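Local coordinates for ATP-citrate lyase beta-subunit (Chlorobium limicola, PDB 6HXJ), which probably forms, with its partner subunit, the ATP-citrate lyase that cleaves citrate with ATP and CoA into oxaloacetate and acetyl-CoA, at residues A[178-191]-A[204-218]. Residues are numbered along the deposited sequence; the frame is centred on the assembly and turned at random.
Sequences CFDNEDAQSIEINP and LDAVMNVDYDARFRH
The carboxylate of Asp-183 meets the guanidinium of Arg-217 in a salt bridge, the two planes only 18° apart. NH2 of Arg-217 lies 3.1 Å from OD1 and 3.2 Å from OD2 of Asp-183, and each oxygen receives it on its syn lone pair. OD2 of Asp-183 also reaches the edge of the His-218 ring, whose NE2 bonds weakly to Asn-181 O, while Ala-214 CB packs against the Asp-183 carboxylate carbon. With an alanine at Asp-183, Arg-217 would probably lose this carboxylate mate within the chain and be held mainly by the acidic side chain of another protein's chain that meets its NH1. Behind this corner, strands 184-195 and 200-210 pair as an antiparallel hairpin of the ATP-grasp domain, interrupted by a classic beta bulge: Gln-185 N (2.7 Å) and Ser-186 N (3.3 Å) both donate to Asn-209 O from the same face. Beside the bulge, Asn-209 ND2 gives Ser-186 OG a 2.8 Å bond, tilted 23° from the amide plane. Met-208 lies alongside Ile-187; its extended chain, with CG anti to the backbone N (chi1 -165°), carries CE to within 3.8 Å of Cys-178 SG on helix 163-181. Phe-13 of helix 6-15 covers the same face at Ile-187, Ile-189 and Ala-206.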
loop_
_atom_site.group_PDB
_atom_site.type_symbol
_atom_site.label_atom_id
_atom_site.label_comp_id
_atom_site.label_asym_id
_atom_site.label_seq_id
_atom_site.Cartn_x
_atom_site.Cartn_y
_atom_site.Cartn_z
ATOM N N CYS A 178 -11.649 -64.355 -7.987
ATOM C CA CYS A 178 -10.600 -64.031 -7.045
ATOM C C CYS A 178 -9.378 -63.624 -7.812
ATOM O O CYS A 178 -8.787 -62.617 -7.467
ATOM C CB CYS A 178 -10.313 -65.201 -6.103
ATOM S SG CYS A 178 -8.970 -64.917 -4.902
ATOM N N PHE A 179 -9.030 -64.338 -8.881
ATOM C CA PHE A 179 -7.852 -64.043 -9.687
ATOM C C PHE A 179 -8.016 -62.713 -10.385
ATOM O O PHE A 179 -7.131 -61.851 -10.291
ATOM C CB PHE A 179 -7.591 -65.172 -10.693
ATOM C CG PHE A 179 -6.308 -65.037 -11.476
ATOM C CD1 PHE A 179 -6.243 -64.226 -12.602
ATOM C CD2 PHE A 179 -5.189 -65.776 -11.136
ATOM C CE1 PHE A 179 -5.066 -64.130 -13.350
ATOM C CE2 PHE A 179 -4.022 -65.700 -11.897
ATOM C CZ PHE A 179 -3.963 -64.867 -12.994
ATOM N N ASP A 180 -9.151 -62.544 -11.068
ATOM C CA ASP A 180 -9.463 -61.330 -11.809
ATOM C C ASP A 180 -9.402 -60.092 -10.894
ATOM O O ASP A 180 -8.651 -59.144 -11.163
ATOM C CB ASP A 180 -10.854 -61.471 -12.470
ATOM C CG ASP A 180 -11.041 -60.748 -13.797
ATOM O OD1 ASP A 180 -12.086 -60.070 -13.964
ATOM O OD2 ASP A 180 -10.222 -60.970 -14.719
ATOM N N ASN A 181 -10.117 -60.170 -9.769
ATOM C CA ASN A 181 -10.286 -59.088 -8.814
ATOM C C ASN A 181 -9.121 -58.830 -7.850
ATOM O O ASN A 181 -9.017 -57.732 -7.298
ATOM C CB ASN A 181 -11.554 -59.305 -8.059
ATOM C CG ASN A 181 -12.744 -58.933 -8.930
ATOM O OD1 ASN A 181 -13.131 -57.764 -9.020
ATOM N ND2 ASN A 181 -13.323 -59.895 -9.644
ATOM N N GLU A 182 -8.262 -59.816 -7.619
ATOM C CA GLU A 182 -7.161 -59.594 -6.694
ATOM C C GLU A 182 -5.822 -59.302 -7.378
ATOM O O GLU A 182 -4.788 -59.329 -6.708
ATOM C CB GLU A 182 -7.005 -60.757 -5.676
ATOM C CG GLU A 182 -8.125 -60.901 -4.656
ATOM C CD GLU A 182 -8.500 -59.689 -3.825
ATOM O OE1 GLU A 182 -7.596 -58.966 -3.346
ATOM O OE2 GLU A 182 -9.717 -59.479 -3.633
ATOM N N ASP A 183 -5.810 -59.034 -8.679
ATOM C CA ASP A 183 -4.554 -58.787 -9.396
ATOM C C ASP A 183 -3.521 -59.933 -9.199
ATOM O O ASP A 183 -2.338 -59.665 -9.032
ATOM C CB ASP A 183 -3.944 -57.400 -9.013
ATOM C CG ASP A 183 -4.398 -56.242 -9.904
ATOM O OD1 ASP A 183 -3.910 -56.152 -11.080
ATOM O OD2 ASP A 183 -5.170 -55.380 -9.412
ATOM N N ALA A 184 -3.969 -61.191 -9.190
ATOM C CA ALA A 184 -3.059 -62.315 -8.973
ATOM C C ALA A 184 -2.230 -62.587 -10.191
ATOM O O ALA A 184 -2.648 -62.270 -11.291
ATOM C CB ALA A 184 -3.830 -63.570 -8.583
ATOM N N GLN A 185 -1.068 -63.198 -10.008
ATOM C CA GLN A 185 -0.194 -63.670 -11.072
ATOM C C GLN A 185 -0.493 -65.165 -11.226
ATOM O O GLN A 185 -0.514 -65.707 -12.329
ATOM C CB GLN A 185 1.267 -63.420 -10.711
ATOM C CG GLN A 185 1.588 -61.928 -10.725
ATOM C CD GLN A 185 2.859 -61.529 -10.005
ATOM O OE1 GLN A 185 3.366 -62.208 -9.105
ATOM N NE2 GLN A 185 3.366 -60.365 -10.356
ATOM N N SER A 186 -0.799 -65.817 -10.108
ATOM C CA SER A 186 -1.111 -67.238 -10.026
ATOM C C SER A 186 -1.666 -67.622 -8.646
ATOM O O SER A 186 -1.330 -66.998 -7.637
ATOM C CB SER A 186 0.115 -68.097 -10.346
ATOM O OG SER A 186 1.169 -67.875 -9.424
ATOM N N ILE A 187 -2.514 -68.671 -8.623
ATOM C CA ILE A 187 -3.144 -69.275 -7.439
ATOM C C ILE A 187 -3.122 -70.789 -7.654
ATOM O O ILE A 187 -3.652 -71.246 -8.664
ATOM C CB ILE A 187 -4.601 -68.767 -7.252
ATOM C CG1 ILE A 187 -4.690 -67.210 -7.156
ATOM C CG2 ILE A 187 -5.263 -69.465 -6.050
ATOM C CD1 ILE A 187 -6.064 -66.581 -7.436
ATOM N N GLU A 188 -2.518 -71.552 -6.725
ATOM C CA GLU A 188 -2.381 -72.996 -6.825
ATOM C C GLU A 188 -2.942 -73.652 -5.571
ATOM O O GLU A 188 -2.507 -73.344 -4.462
ATOM C CB GLU A 188 -0.913 -73.399 -7.073
ATOM C CG GLU A 188 -0.765 -74.803 -7.637
ATOM C CD GLU A 188 0.285 -75.697 -7.002
ATOM O OE1 GLU A 188 0.295 -75.824 -5.755
ATOM O OE2 GLU A 188 1.062 -76.320 -7.762
ATOM N N ILE A 189 -3.959 -74.499 -5.744
ATOM C CA ILE A 189 -4.614 -75.239 -4.668
ATOM C C ILE A 189 -4.399 -76.745 -4.889
ATOM O O ILE A 189 -4.903 -77.316 -5.859
ATOM C CB ILE A 189 -6.114 -74.869 -4.519
ATOM C CG1 ILE A 189 -6.308 -73.354 -4.249
ATOM C CG2 ILE A 189 -6.764 -75.734 -3.427
ATOM C CD1 ILE A 189 -7.718 -72.849 -4.377
ATOM N N ASN A 190 -3.606 -77.358 -4.023
ATOM C CA ASN A 190 -3.307 -78.771 -4.109
ATOM C C ASN A 190 -2.994 -79.259 -2.720
ATOM O O ASN A 190 -1.924 -78.950 -2.198
ATOM C CB ASN A 190 -2.153 -79.076 -5.083
ATOM C CG ASN A 190 -1.993 -80.545 -5.377
ATOM O OD1 ASN A 190 -2.948 -81.252 -5.745
ATOM N ND2 ASN A 190 -0.772 -81.032 -5.230
ATOM N N PRO A 191 -3.948 -79.958 -2.077
ATOM C CA PRO A 191 -5.233 -80.387 -2.633
ATOM C C PRO A 191 -6.444 -79.534 -2.312
ATOM O O PRO A 191 -6.498 -78.832 -1.296
ATOM C CB PRO A 191 -5.403 -81.783 -2.024
ATOM C CG PRO A 191 -4.737 -81.692 -0.664
ATOM C CD PRO A 191 -3.731 -80.539 -0.737
ATOM N N LEU A 204 -6.907 -77.016 0.902
ATOM C CA LEU A 204 -5.936 -77.347 1.940
ATOM C C LEU A 204 -4.609 -76.580 1.818
ATOM O O LEU A 204 -4.213 -75.955 2.809
ATOM C CB LEU A 204 -5.726 -78.860 2.036
ATOM C CG LEU A 204 -6.322 -79.560 3.257
ATOM C CD1 LEU A 204 -7.786 -79.189 3.493
ATOM C CD2 LEU A 204 -6.150 -81.047 3.149
ATOM N N ASP A 205 -3.931 -76.605 0.632
ATOM C CA ASP A 205 -2.655 -75.893 0.420
ATOM C C ASP A 205 -2.843 -74.783 -0.579
ATOM O O ASP A 205 -3.037 -75.040 -1.767
ATOM C CB ASP A 205 -1.511 -76.827 -0.030
ATOM C CG ASP A 205 -1.059 -77.863 0.990
ATOM O OD1 ASP A 205 -0.767 -77.476 2.152
ATOM O OD2 ASP A 205 -0.918 -79.052 0.609
ATOM N N ALA A 206 -2.758 -73.538 -0.101
ATOM C CA ALA A 206 -2.966 -72.348 -0.916
ATOM C C ALA A 206 -1.674 -71.603 -1.239
ATOM O O ALA A 206 -1.102 -70.933 -0.362
ATOM C CB ALA A 206 -3.946 -71.416 -0.218
ATOM N N VAL A 207 -1.236 -71.700 -2.515
ATOM C CA VAL A 207 -0.040 -71.015 -3.039
ATOM C C VAL A 207 -0.489 -69.814 -3.906
ATOM O O VAL A 207 -0.860 -69.999 -5.057
ATOM C CB VAL A 207 0.909 -71.973 -3.815
ATOM C CG1 VAL A 207 2.224 -71.283 -4.152
ATOM C CG2 VAL A 207 1.178 -73.256 -3.034
ATOM N N MET A 208 -0.439 -68.590 -3.376
ATOM C CA MET A 208 -0.899 -67.424 -4.127
ATOM C C MET A 208 0.178 -66.387 -4.394
ATOM O O MET A 208 0.821 -65.898 -3.472
ATOM C CB MET A 208 -2.077 -66.769 -3.399
ATOM C CG MET A 208 -2.842 -65.823 -4.216
ATOM S SD MET A 208 -4.269 -65.384 -3.228
ATOM C CE MET A 208 -5.196 -64.331 -4.423
ATOM N N ASN A 209 0.307 -65.984 -5.657
ATOM C CA ASN A 209 1.195 -64.883 -6.068
ATOM C C ASN A 209 0.351 -63.718 -6.562
ATOM O O ASN A 209 -0.477 -63.913 -7.458
ATOM C CB ASN A 209 2.176 -65.311 -7.151
ATOM C CG ASN A 209 3.047 -66.452 -6.722
ATOM O OD1 ASN A 209 4.041 -66.270 -6.014
ATOM N ND2 ASN A 209 2.653 -67.664 -7.086
ATOM N N VAL A 210 0.507 -62.533 -5.950
ATOM C CA VAL A 210 -0.264 -61.358 -6.385
ATOM C C VAL A 210 0.662 -60.298 -6.955
ATOM O O VAL A 210 1.841 -60.250 -6.623
ATOM C CB VAL A 210 -1.280 -60.785 -5.351
ATOM C CG1 VAL A 210 -2.413 -61.776 -5.101
ATOM C CG2 VAL A 210 -0.615 -60.362 -4.050
ATOM N N ASP A 211 0.144 -59.458 -7.840
ATOM C CA ASP A 211 0.951 -58.381 -8.417
ATOM C C ASP A 211 0.978 -57.191 -7.400
ATOM O O ASP A 211 0.044 -56.379 -7.365
ATOM C CB ASP A 211 0.407 -58.009 -9.808
ATOM C CG ASP A 211 0.962 -56.724 -10.428
ATOM O OD1 ASP A 211 2.092 -56.303 -10.044
ATOM O OD2 ASP A 211 0.300 -56.173 -11.331
ATOM N N TYR A 212 2.031 -57.136 -6.546
ATOM C CA TYR A 212 2.128 -56.152 -5.451
ATOM C C TYR A 212 2.183 -54.693 -5.886
ATOM O O TYR A 212 1.811 -53.853 -5.084
ATOM C CB TYR A 212 3.265 -56.458 -4.460
ATOM C CG TYR A 212 2.958 -56.011 -3.048
ATOM C CD1 TYR A 212 1.900 -56.565 -2.332
ATOM C CD2 TYR A 212 3.719 -55.023 -2.427
ATOM C CE1 TYR A 212 1.595 -56.135 -1.044
ATOM C CE2 TYR A 212 3.432 -54.593 -1.129
ATOM C CZ TYR A 212 2.370 -55.154 -0.441
ATOM O OH TYR A 212 2.083 -54.728 0.835
ATOM N N ASP A 213 2.542 -54.384 -7.142
ATOM C CA ASP A 213 2.540 -53.018 -7.684
ATOM C C ASP A 213 1.126 -52.423 -7.692
ATOM O O ASP A 213 0.963 -51.202 -7.695
ATOM C CB ASP A 213 3.059 -53.039 -9.131
ATOM C CG ASP A 213 4.514 -53.431 -9.292
ATOM O OD1 ASP A 213 5.380 -52.798 -8.631
ATOM O OD2 ASP A 213 4.800 -54.321 -10.138
ATOM N N ALA A 214 0.128 -53.307 -7.686
ATOM C CA ALA A 214 -1.289 -53.009 -7.746
ATOM C C ALA A 214 -1.881 -52.654 -6.423
ATOM O O ALA A 214 -3.052 -52.305 -6.386
ATOM C CB ALA A 214 -2.015 -54.208 -8.300
ATOM N N ARG A 215 -1.083 -52.713 -5.359
ATOM C CA ARG A 215 -1.554 -52.484 -3.966
ATOM C C ARG A 215 -2.403 -51.220 -3.796
ATOM O O ARG A 215 -3.283 -51.234 -2.939
ATOM C CB ARG A 215 -0.371 -52.435 -2.998
ATOM C CG ARG A 215 -0.768 -52.583 -1.538
ATOM C CD ARG A 215 0.043 -51.718 -0.592
ATOM N NE ARG A 215 -0.557 -51.575 0.728
ATOM C CZ ARG A 215 -1.228 -50.505 1.141
ATOM N NH1 ARG A 215 -2.220 -50.635 2.005
ATOM N NH2 ARG A 215 -0.910 -49.307 0.685
ATOM N N PHE A 216 -2.153 -50.171 -4.572
ATOM C CA PHE A 216 -2.872 -48.902 -4.405
ATOM C C PHE A 216 -4.367 -49.079 -4.747
ATOM O O PHE A 216 -5.181 -48.217 -4.403
ATOM C CB PHE A 216 -2.234 -47.790 -5.266
ATOM C CG PHE A 216 -2.315 -48.060 -6.749
ATOM C CD1 PHE A 216 -1.344 -48.825 -7.386
ATOM C CD2 PHE A 216 -3.396 -47.612 -7.496
ATOM C CE1 PHE A 216 -1.466 -49.154 -8.738
ATOM C CE2 PHE A 216 -3.515 -47.939 -8.847
ATOM C CZ PHE A 216 -2.552 -48.714 -9.457
ATOM N N ARG A 217 -4.703 -50.137 -5.471
ATOM C CA ARG A 217 -6.082 -50.388 -5.844
ATOM C C ARG A 217 -6.752 -51.199 -4.746
ATOM O O ARG A 217 -7.977 -51.281 -4.716
ATOM C CB ARG A 217 -6.136 -51.197 -7.140
ATOM C CG ARG A 217 -5.627 -50.484 -8.349
ATOM C CD ARG A 217 -6.379 -50.954 -9.556
ATOM N NE ARG A 217 -5.801 -52.161 -10.140
ATOM C CZ ARG A 217 -5.567 -52.313 -11.441
ATOM N NH1 ARG A 217 -5.854 -51.337 -12.290
ATOM N NH2 ARG A 217 -5.066 -53.450 -11.904
ATOM N N HIS A 218 -5.939 -51.856 -3.880
ATOM C CA HIS A 218 -6.402 -52.730 -2.788
ATOM C C HIS A 218 -6.076 -52.219 -1.397
ATOM O O HIS A 218 -4.960 -52.400 -0.884
ATOM C CB HIS A 218 -5.856 -54.149 -2.936
ATOM C CG HIS A 218 -5.959 -54.669 -4.323
ATOM N ND1 HIS A 218 -5.009 -54.366 -5.264
ATOM C CD2 HIS A 218 -6.938 -55.392 -4.904
ATOM C CE1 HIS A 218 -5.416 -54.933 -6.381
ATOM N NE2 HIS A 218 -6.571 -55.564 -6.212
#